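Local coordinates for beta-amyloid-like protein (Caenorhabditis elegans, PDB 3K66) that probably binds heparin through its E2 domain and, like its human homologue the amyloid precursor protein, is probably involved in cell adhesion and neural development, at residues 171-174 / 175-179. Sequence-based numbering, arbitrary orientation.
Sequences RYID and LRING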
ATOM      1  N   ARG A 171     -14.104  -6.583  -8.692  1.00 61.27           N
ATOM      2  CA  ARG A 171     -15.224  -7.382  -9.184  1.00 62.87           C
ATOM      3  C   ARG A 171     -15.387  -8.628  -8.324  1.00 60.63           C
ATOM      4  O   ARG A 171     -16.474  -8.912  -7.798  1.00 61.53           O
ATOM      5  CB  ARG A 171     -14.980  -7.797 -10.629  1.00 65.98           C
ATOM      6  CG  ARG A 171     -16.117  -7.468 -11.546  1.00 74.94           C
ATOM      7  CD  ARG A 171     -15.599  -7.328 -12.955  1.00 83.57           C
ATOM      8  NE  ARG A 171     -16.435  -6.451 -13.769  1.00 88.07           N
ATOM      9  CZ  ARG A 171     -15.998  -5.811 -14.852  1.00 89.98           C
ATOM     10  NH1 ARG A 171     -14.734  -5.946 -15.250  1.00 88.85           N
ATOM     11  NH2 ARG A 171     -16.826  -5.037 -15.545  1.00 91.23           N
ATOM     12  N   TYR A 172     -14.306  -9.385  -8.189  1.00 56.06           N
ATOM     13  CA  TYR A 172     -14.384 -10.592  -7.398  1.00 54.04           C
ATOM     14  C   TYR A 172     -14.647 -10.351  -5.927  1.00 51.46           C
ATOM     15  O   TYR A 172     -15.204 -11.206  -5.251  1.00 51.15           O
ATOM     16  CB  TYR A 172     -13.130 -11.435  -7.571  1.00 53.28           C
ATOM     17  CG  TYR A 172     -13.213 -12.335  -8.763  1.00 54.71           C
ATOM     18  CD1 TYR A 172     -13.839 -13.586  -8.685  1.00 56.46           C
ATOM     19  CD2 TYR A 172     -12.680 -11.935  -9.985  1.00 57.63           C
ATOM     20  CE1 TYR A 172     -13.925 -14.409  -9.792  1.00 56.23           C
ATOM     21  CE2 TYR A 172     -12.765 -12.757 -11.106  1.00 57.38           C
ATOM     22  CZ  TYR A 172     -13.388 -13.988 -11.000  1.00 57.17           C
ATOM     23  OH  TYR A 172     -13.489 -14.784 -12.116  1.00 59.49           O
ATOM     24  N   ILE A 173     -14.237  -9.209  -5.399  1.00 49.72           N
ATOM     25  CA  ILE A 173     -14.520  -8.965  -3.988  1.00 50.38           C
ATOM     26  C   ILE A 173     -16.034  -8.895  -3.837  1.00 51.37           C
ATOM     27  O   ILE A 173     -16.630  -9.493  -2.929  1.00 48.99           O
ATOM     28  CB  ILE A 173     -13.882  -7.660  -3.468  1.00 49.95           C
ATOM     29  CG1 ILE A 173     -12.361  -7.867  -3.360  1.00 49.22           C
ATOM     30  CG2 ILE A 173     -14.473  -7.322  -2.082  1.00 48.06           C
ATOM     31  CD1 ILE A 173     -11.604  -6.646  -3.030  1.00 48.32           C
ATOM     32  N   ASP A 174     -16.663  -8.191  -4.766  1.00 50.14           N
ATOM     33  CA  ASP A 174     -18.104  -8.107  -4.733  1.00 52.14           C
ATOM     34  C   ASP A 174     -18.650  -9.537  -4.861  1.00 53.12           C
ATOM     35  O   ASP A 174     -19.411  -9.990  -4.005  1.00 53.72           O
ATOM     36  CB  ASP A 174     -18.634  -7.220  -5.868  1.00 53.33           C
ATOM     37  CG  ASP A 174     -18.614  -5.725  -5.526  1.00 53.41           C
ATOM     38  OD1 ASP A 174     -17.936  -5.287  -4.559  1.00 54.00           O
ATOM     39  OD2 ASP A 174     -19.286  -4.985  -6.266  1.00 54.46           O
ATOM     40  N   LEU A 175     -18.231 -10.265  -5.898  1.00 53.33           N
ATOM     41  CA  LEU A 175     -18.708 -11.634  -6.095  1.00 53.01           C
ATOM     42  C   LEU A 175     -18.580 -12.467  -4.821  1.00 53.30           C
ATOM     43  O   LEU A 175     -19.585 -13.000  -4.327  1.00 54.21           O
ATOM     44  CB  LEU A 175     -17.969 -12.312  -7.249  1.00 51.72           C
ATOM     45  CG  LEU A 175     -18.520 -11.951  -8.631  1.00 52.04           C
ATOM     46  CD1 LEU A 175     -17.705 -12.656  -9.710  1.00 53.54           C
ATOM     47  CD2 LEU A 175     -19.984 -12.337  -8.725  1.00 48.87           C
ATOM     48  N   ARG A 176     -17.370 -12.584  -4.276  1.00 50.64           N
ATOM     49  CA  ARG A 176     -17.200 -13.351  -3.044  1.00 51.63           C
ATOM     50  C   ARG A 176     -18.189 -12.844  -1.956  1.00 52.12           C
ATOM     51  O   ARG A 176     -18.899 -13.638  -1.327  1.00 52.72           O
ATOM     52  CB  ARG A 176     -15.745 -13.281  -2.526  1.00 52.83           C
ATOM     53  CG  ARG A 176     -14.739 -14.103  -3.320  1.00 52.44           C
ATOM     54  CD  ARG A 176     -13.356 -14.013  -2.711  1.00 53.67           C
ATOM     55  NE  ARG A 176     -12.810 -12.669  -2.832  1.00 57.92           N
ATOM     56  CZ  ARG A 176     -11.981 -12.274  -3.794  1.00 59.82           C
ATOM     57  NH1 ARG A 176     -11.578 -13.122  -4.734  1.00 61.49           N
ATOM     58  NH2 ARG A 176     -11.576 -11.009  -3.831  1.00 64.41           N
ATOM     59  N   ILE A 177     -18.269 -11.532  -1.744  1.00 52.40           N
ATOM     60  CA  ILE A 177     -19.206 -11.026  -0.718  1.00 50.53           C
ATOM     61  C   ILE A 177     -20.653 -11.408  -1.044  1.00 52.41           C
ATOM     62  O   ILE A 177     -21.409 -11.816  -0.162  1.00 51.85           O
ATOM     63  CB  ILE A 177     -19.105  -9.473  -0.502  1.00 48.18           C
ATOM     64  CG1 ILE A 177     -17.738  -9.133   0.097  1.00 47.19           C
ATOM     65  CG2 ILE A 177     -20.169  -8.989   0.492  1.00 46.64           C
ATOM     66  CD1 ILE A 177     -17.487  -7.662   0.307  1.00 42.72           C
ATOM     67  N   ASN A 178     -21.073 -11.277  -2.292  1.00 49.87           N
ATOM     68  CA  ASN A 178     -22.444 -11.679  -2.570  1.00 51.19           C
ATOM     69  C   ASN A 178     -22.586 -13.177  -2.333  1.00 54.64           C
ATOM     70  O   ASN A 178     -23.467 -13.619  -1.593  1.00 55.55           O
ATOM     71  CB  ASN A 178     -22.873 -11.285  -3.982  1.00 49.23           C
ATOM     72  CG  ASN A 178     -23.349  -9.842  -4.036  1.00 48.51           C
ATOM     73  OD1 ASN A 178     -23.186  -9.160  -5.031  1.00 48.09           O
ATOM     74  ND2 ASN A 178     -23.945  -9.371  -2.935  1.00 44.93           N
ATOM     75  N   GLY A 179     -21.689 -13.955  -2.926  1.00 56.53           N
ATOM     76  CA  GLY A 179     -21.734 -15.383  -2.725  1.00 55.72           C
ATOM     77  C   GLY A 179     -21.829 -15.702  -1.244  1.00 56.86           C
ATOM     78  O   GLY A 179     -22.610 -16.548  -0.815  1.00 55.88           O
TER
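Over one face of the Arg176 guanidinium lies the carbonyl oxygen of Tyr172, near the centre of the group and 3.6 Å above its plane; over one face of the Tyr172 ring lies a methyl of Leu175, its CD1 4.1 Å from Tyr172 CD1. Arg176 NH1 meets the tyrosine obliquely and touches its CB rather than the ring. The bend in the arginine chain at chi3 (-67°) turns the guanidinium back along the helix, so that NH2 reaches CG1 of Ile173 while NE forms a salt bridge with Glu137 of helix 123-154. With an alanine at Arg176, Glu137 would probably lose this charged mate, and the Tyr172 carbonyl and Ile173 CG1 the flat group that lies against them. The hydrogen bond to Tyr172 O comes from the backbone N-H of Arg176, with 2.7 Å between Arg176 N and Tyr172 O; the positive group over the same oxygen makes a further, electrostatic contact that may add to the carbonyl's polarisation. This backbone bond follows the i to i+4 pattern of an alpha helix, here helix 163-182 of the all-helical E2 domain, and it is repeated from Leu175 N to Arg171 O, from Ile177 N to Ile173 O and from Asn178 N to Asp174 O. One turn apart on the buried side, Ile173 and Ile177 lie side by side and point the same way, with Ile173 CG2 3.9 Å from Ile177 CD1. Both rest on Glu137, and Ile177 also meets Glu138 and, on helix 195-209, Trp202. Ile173 CG2 stands opposite the backbone N, which leaves CG1 beside that nitrogen and next to the arginine. Asp174 packs its side chain on Trp202 as well, and its OD1 forms a salt bridge with Arg206 of helix 195-209.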